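Long-range contact in adhesion and penetration protein autotransporter (Haemophilus influenzae, PDB 3SYJ), which promotes bacterial adherence to host cells and self-association into aggregates, and carries a probable serine protease domain in its secreted passenger region: residues 45-59 / 218-232. Numbering follows the deposited sequence.
Sequences KAPMIDFSVVSRNGV and SGSPMFIYDAEKQKW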
loop_
_atom_site.group_PDB
_atom_site.type_symbol
_atom_site.label_atom_id
_atom_site.label_comp_id
_atom_site.label_asym_id
_atom_site.label_seq_id
_atom_site.Cartn_x
_atom_site.Cartn_y
_atom_site.Cartn_z
ATOM N N LYS A 45 25.468 -14.592 45.285
ATOM C CA LYS A 45 26.097 -13.416 45.869
ATOM C C LYS A 45 27.429 -13.011 45.213
ATOM O O LYS A 45 28.121 -12.120 45.702
ATOM C CB LYS A 45 26.256 -13.605 47.375
ATOM C CG LYS A 45 24.922 -13.728 48.066
ATOM C CD LYS A 45 25.045 -14.245 49.491
ATOM C CE LYS A 45 23.695 -14.145 50.204
ATOM N NZ LYS A 45 23.702 -14.720 51.578
ATOM N N ALA A 46 27.772 -13.651 44.096
ATOM C CA ALA A 46 28.936 -13.250 43.319
ATOM C C ALA A 46 28.767 -13.739 41.902
ATOM O O ALA A 46 28.123 -14.762 41.676
ATOM C CB ALA A 46 30.210 -13.816 43.925
ATOM N N PRO A 47 29.324 -13.000 40.932
ATOM C CA PRO A 47 29.358 -13.496 39.555
ATOM C C PRO A 47 30.320 -14.675 39.501
ATOM O O PRO A 47 31.350 -14.634 40.180
ATOM C CB PRO A 47 29.933 -12.309 38.770
ATOM C CG PRO A 47 29.781 -11.121 39.682
ATOM C CD PRO A 47 29.933 -11.665 41.053
ATOM N N MET A 48 29.983 -15.716 38.741
ATOM C CA MET A 48 30.829 -16.910 38.646
ATOM C C MET A 48 32.293 -16.567 38.360
ATOM O O MET A 48 32.596 -15.824 37.426
ATOM C CB MET A 48 30.317 -17.853 37.554
ATOM C CG MET A 48 31.173 -19.091 37.359
ATOM S SD MET A 48 31.123 -20.258 38.750
ATOM C CE MET A 48 32.121 -21.592 38.091
ATOM N N ILE A 49 33.190 -17.135 39.159
ATOM C CA ILE A 49 34.627 -16.917 39.038
ATOM C C ILE A 49 35.152 -17.251 37.626
ATOM O O ILE A 49 34.596 -18.092 36.927
ATOM C CB ILE A 49 35.368 -17.771 40.102
ATOM C CG1 ILE A 49 36.834 -17.369 40.235
ATOM C CG2 ILE A 49 35.240 -19.260 39.796
ATOM C CD1 ILE A 49 37.555 -18.094 41.356
ATOM N N ASP A 50 36.217 -16.584 37.203
ATOM C CA ASP A 50 36.851 -16.906 35.934
ATOM C C ASP A 50 38.005 -17.833 36.265
ATOM O O ASP A 50 39.023 -17.390 36.796
ATOM C CB ASP A 50 37.366 -15.630 35.266
ATOM C CG ASP A 50 37.929 -15.867 33.859
ATOM O OD1 ASP A 50 38.368 -16.994 33.536
ATOM O OD2 ASP A 50 37.948 -14.898 33.070
ATOM N N PHE A 51 37.841 -19.121 35.978
ATOM C CA PHE A 51 38.855 -20.112 36.337
ATOM C C PHE A 51 40.027 -20.154 35.334
ATOM O O PHE A 51 40.958 -20.948 35.488
ATOM C CB PHE A 51 38.234 -21.511 36.480
ATOM C CG PHE A 51 37.659 -21.804 37.854
ATOM C CD1 PHE A 51 38.387 -21.526 39.013
ATOM C CD2 PHE A 51 36.414 -22.411 37.977
ATOM C CE1 PHE A 51 37.876 -21.824 40.266
ATOM C CE2 PHE A 51 35.894 -22.718 39.233
ATOM C CZ PHE A 51 36.621 -22.414 40.381
ATOM N N SER A 52 39.995 -19.305 34.312
ATOM C CA SER A 52 41.071 -19.304 33.318
ATOM C C SER A 52 42.453 -18.978 33.925
ATOM O O SER A 52 43.482 -19.268 33.322
ATOM C CB SER A 52 40.741 -18.372 32.145
ATOM O OG SER A 52 40.880 -17.009 32.508
ATOM N N VAL A 53 42.466 -18.407 35.127
ATOM C CA VAL A 53 43.722 -18.095 35.816
ATOM C C VAL A 53 44.362 -19.330 36.455
ATOM O O VAL A 53 45.493 -19.276 36.953
ATOM C CB VAL A 53 43.519 -17.041 36.919
ATOM C CG1 VAL A 53 42.826 -15.817 36.351
ATOM C CG2 VAL A 53 42.716 -17.632 38.071
ATOM N N VAL A 54 43.627 -20.437 36.451
ATOM C CA VAL A 54 44.136 -21.701 36.974
ATOM C C VAL A 54 44.785 -22.532 35.871
ATOM O O VAL A 54 44.224 -22.688 34.779
ATOM C CB VAL A 54 43.014 -22.534 37.628
ATOM C CG1 VAL A 54 43.553 -23.891 38.092
ATOM C CG2 VAL A 54 42.390 -21.760 38.782
ATOM N N SER A 55 45.965 -23.068 36.151
ATOM C CA SER A 55 46.660 -23.848 35.143
ATOM C C SER A 55 45.835 -25.080 34.805
ATOM O O SER A 55 45.127 -25.611 35.652
ATOM C CB SER A 55 48.058 -24.244 35.619
ATOM O OG SER A 55 47.984 -25.112 36.732
ATOM N N ARG A 56 45.922 -25.519 33.558
ATOM C CA ARG A 56 45.240 -26.723 33.109
ATOM C C ARG A 56 45.490 -27.935 34.012
ATOM O O ARG A 56 44.620 -28.788 34.161
ATOM C CB ARG A 56 45.687 -27.064 31.691
ATOM C CG ARG A 56 45.053 -26.217 30.609
ATOM C CD ARG A 56 43.676 -26.764 30.301
ATOM N NE ARG A 56 42.653 -25.878 30.813
ATOM C CZ ARG A 56 41.455 -26.265 31.236
ATOM N NH1 ARG A 56 41.113 -27.551 31.248
ATOM N NH2 ARG A 56 40.603 -25.348 31.673
ATOM N N ASN A 57 46.682 -28.038 34.590
ATOM C CA ASN A 57 46.991 -29.195 35.429
ATOM C C ASN A 57 46.532 -29.023 36.871
ATOM O O ASN A 57 46.773 -29.885 37.709
ATOM C CB ASN A 57 48.481 -29.532 35.382
ATOM C CG ASN A 57 49.339 -28.447 35.974
ATOM O OD1 ASN A 57 48.874 -27.641 36.780
ATOM N ND2 ASN A 57 50.606 -28.414 35.580
ATOM N N GLY A 58 45.879 -27.900 37.153
ATOM C CA GLY A 58 45.242 -27.687 38.436
ATOM C C GLY A 58 46.143 -27.385 39.619
ATOM O O GLY A 58 45.647 -27.129 40.714
ATOM N N VAL A 59 47.457 -27.401 39.435
ATOM C CA VAL A 59 48.321 -27.232 40.603
ATOM C C VAL A 59 48.782 -25.791 40.841
ATOM O O VAL A 59 49.499 -25.527 41.810
ATOM C CB VAL A 59 49.547 -28.169 40.576
ATOM C CG1 VAL A 59 49.108 -29.617 40.420
ATOM C CG2 VAL A 59 50.492 -27.772 39.465
ATOM N N SER A 218 47.244 -31.017 46.144
ATOM C CA SER A 218 48.168 -30.132 46.859
ATOM C C SER A 218 48.662 -29.046 45.916
ATOM O O SER A 218 49.074 -29.327 44.795
ATOM C CB SER A 218 49.368 -30.902 47.420
ATOM O OG SER A 218 48.984 -31.769 48.473
ATOM N N GLY A 219 48.617 -27.801 46.372
ATOM C CA GLY A 219 49.045 -26.687 45.550
ATOM C C GLY A 219 47.888 -26.020 44.839
ATOM O O GLY A 219 47.946 -24.821 44.557
ATOM N N SER A 220 46.838 -26.791 44.554
ATOM C CA SER A 220 45.650 -26.255 43.887
ATOM C C SER A 220 45.104 -25.059 44.662
ATOM O O SER A 220 45.242 -24.996 45.882
ATOM C CB SER A 220 44.567 -27.335 43.730
ATOM O OG SER A 220 43.864 -27.525 44.949
ATOM N N PRO A 221 44.472 -24.112 43.953
ATOM C CA PRO A 221 44.090 -22.830 44.539
ATOM C C PRO A 221 42.708 -22.832 45.174
ATOM O O PRO A 221 41.820 -23.580 44.779
ATOM C CB PRO A 221 44.051 -21.895 43.324
ATOM C CG PRO A 221 44.084 -22.786 42.106
ATOM C CD PRO A 221 44.042 -24.206 42.549
ATOM N N MET A 222 42.528 -21.948 46.139
ATOM C CA MET A 222 41.243 -21.750 46.773
ATOM C C MET A 222 40.985 -20.250 46.705
ATOM O O MET A 222 41.871 -19.452 47.006
ATOM C CB MET A 222 41.307 -22.283 48.209
ATOM C CG MET A 222 40.098 -22.027 49.075
ATOM S SD MET A 222 40.367 -20.718 50.277
ATOM C CE MET A 222 39.444 -19.427 49.505
ATOM N N PHE A 223 39.785 -19.869 46.274
ATOM C CA PHE A 223 39.466 -18.471 46.007
ATOM C C PHE A 223 38.352 -17.977 46.906
ATOM O O PHE A 223 37.452 -18.732 47.264
ATOM C CB PHE A 223 39.021 -18.298 44.552
ATOM C CG PHE A 223 40.022 -18.778 43.550
ATOM C CD1 PHE A 223 40.943 -17.901 43.000
ATOM C CD2 PHE A 223 40.043 -20.106 43.155
ATOM C CE1 PHE A 223 41.877 -18.340 42.069
ATOM C CE2 PHE A 223 40.968 -20.554 42.223
ATOM C CZ PHE A 223 41.889 -19.662 41.678
ATOM N N ILE A 224 38.398 -16.697 47.261
ATOM C CA ILE A 224 37.350 -16.121 48.087
ATOM C C ILE A 224 36.811 -14.848 47.448
ATOM O O ILE A 224 37.562 -14.074 46.845
ATOM C CB ILE A 224 37.834 -15.876 49.543
ATOM C CG1 ILE A 224 36.642 -15.680 50.496
ATOM C CG2 ILE A 224 38.839 -14.717 49.611
ATOM C CD1 ILE A 224 37.025 -15.664 51.962
ATOM N N TYR A 225 35.501 -14.647 47.546
ATOM C CA TYR A 225 34.904 -13.450 46.980
ATOM C C TYR A 225 34.830 -12.323 48.004
ATOM O O TYR A 225 34.183 -12.462 49.043
ATOM C CB TYR A 225 33.507 -13.735 46.436
ATOM C CG TYR A 225 32.939 -12.580 45.621
ATOM C CD1 TYR A 225 33.440 -12.293 44.362
ATOM C CD2 TYR A 225 31.914 -11.784 46.114
ATOM C CE1 TYR A 225 32.936 -11.254 43.604
ATOM C CE2 TYR A 225 31.400 -10.736 45.367
ATOM C CZ TYR A 225 31.919 -10.475 44.108
ATOM O OH TYR A 225 31.430 -9.450 43.338
ATOM N N ASP A 226 35.502 -11.213 47.699
ATOM C CA ASP A 226 35.395 -9.987 48.483
ATOM C C ASP A 226 34.220 -9.166 47.951
ATOM O O ASP A 226 34.283 -8.629 46.851
ATOM C CB ASP A 226 36.695 -9.184 48.380
ATOM C CG ASP A 226 36.734 -7.996 49.330
ATOM O OD1 ASP A 226 35.706 -7.302 49.479
ATOM O OD2 ASP A 226 37.802 -7.750 49.927
ATOM N N ALA A 227 33.148 -9.078 48.732
ATOM C CA ALA A 227 31.917 -8.429 48.281
ATOM C C ALA A 227 32.015 -6.905 48.303
ATOM O O ALA A 227 31.316 -6.216 47.560
ATOM C CB ALA A 227 30.736 -8.890 49.124
ATOM N N GLU A 228 32.875 -6.380 49.166
ATOM C CA GLU A 228 33.081 -4.942 49.229
ATOM C C GLU A 228 33.812 -4.477 47.965
ATOM O O GLU A 228 33.370 -3.542 47.296
ATOM C CB GLU A 228 33.831 -4.587 50.514
ATOM C CG GLU A 228 33.384 -5.461 51.691
ATOM C CD GLU A 228 33.804 -4.931 53.056
ATOM O OE1 GLU A 228 34.978 -4.529 53.215
ATOM O OE2 GLU A 228 32.954 -4.926 53.977
ATOM N N LYS A 229 34.899 -5.165 47.616
ATOM C CA LYS A 229 35.659 -4.859 46.405
ATOM C C LYS A 229 34.977 -5.366 45.133
ATOM O O LYS A 229 35.240 -4.863 44.041
ATOM C CB LYS A 229 37.066 -5.461 46.478
ATOM C CG LYS A 229 37.906 -5.055 47.683
ATOM C CD LYS A 229 39.307 -5.649 47.563
ATOM C CE LYS A 229 40.095 -5.586 48.863
ATOM N NZ LYS A 229 40.509 -4.210 49.246
ATOM N N GLN A 230 34.113 -6.367 45.284
ATOM C CA GLN A 230 33.493 -7.043 44.146
ATOM C C GLN A 230 34.520 -7.785 43.295
ATOM O O GLN A 230 34.488 -7.729 42.065
ATOM C CB GLN A 230 32.701 -6.060 43.283
ATOM C CG GLN A 230 31.558 -5.395 44.016
ATOM C CD GLN A 230 30.371 -5.135 43.114
ATOM O OE1 GLN A 230 30.500 -4.518 42.049
ATOM N NE2 GLN A 230 29.199 -5.615 43.534
ATOM N N LYS A 231 35.423 -8.490 43.962
ATOM C CA LYS A 231 36.526 -9.158 43.293
ATOM C C LYS A 231 36.579 -10.584 43.764
ATOM O O LYS A 231 36.366 -10.851 44.942
ATOM C CB LYS A 231 37.854 -8.522 43.703
ATOM C CG LYS A 231 38.430 -7.497 42.764
ATOM C CD LYS A 231 39.817 -7.071 43.246
ATOM C CE LYS A 231 40.591 -6.381 42.135
ATOM N NZ LYS A 231 39.910 -5.141 41.649
ATOM N N TRP A 232 36.890 -11.499 42.860
ATOM C CA TRP A 232 37.416 -12.779 43.295
ATOM C C TRP A 232 38.903 -12.585 43.593
ATOM O O TRP A 232 39.616 -11.901 42.853
ATOM C CB TRP A 232 37.196 -13.860 42.237
ATOM C CG TRP A 232 35.787 -14.399 42.192
ATOM C CD1 TRP A 232 34.806 -14.077 41.290
ATOM C CD2 TRP A 232 35.208 -15.360 43.086
ATOM N NE1 TRP A 232 33.651 -14.782 41.570
ATOM C CE2 TRP A 232 33.873 -15.577 42.668
ATOM C CE3 TRP A 232 35.687 -16.061 44.200
ATOM C CZ2 TRP A 232 33.017 -16.467 43.319
ATOM C CZ3 TRP A 232 34.824 -16.951 44.852
ATOM C CH2 TRP A 232 33.512 -17.140 44.407
#
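Ile49 fills the hollow between Trp232 and Phe223, serving two aromatic rings with one branched side chain. Ile49 CB sits over the five-membered ring of the Trp232 indole, 3.6 Å from that ring's centroid. CG1 of Ile49, anti to the backbone N (chi1 -168°), continues along the same indole face, and Ile49 CD1 lands over one face of Phe223, 3.4 Å from Phe223 CG. Tyr225 CD1 lies over the rim of the opposite indole face, and the Tyr225 ring receives the Ala46 methyl almost squarely over its centre, Ala46 CB lying 3.3 Å from the centroid. The indole's polar edge is met too: Trp232 NE1 gives a straight, in-plane hydrogen bond of 2.7 Å to Pro47 O. In this trypsin-like protease domain of the passenger, the alternate residues Pro221, Phe223 and Tyr225 face the loop 45-59 from strand 221-226, which begins three residues after Ser218, probably the catalytic serine. Val54 CG2 packs at the Phe223 edge, 3.6 Å from Phe223 CZ, and Phe51 turns its edge toward the Phe223 face in an offset edge-to-face pair, planes at 64°. Val54 also meets Pro221, while Gly58 O approaches Ser220 CA at 3.3 Å in a CA-H...O contact.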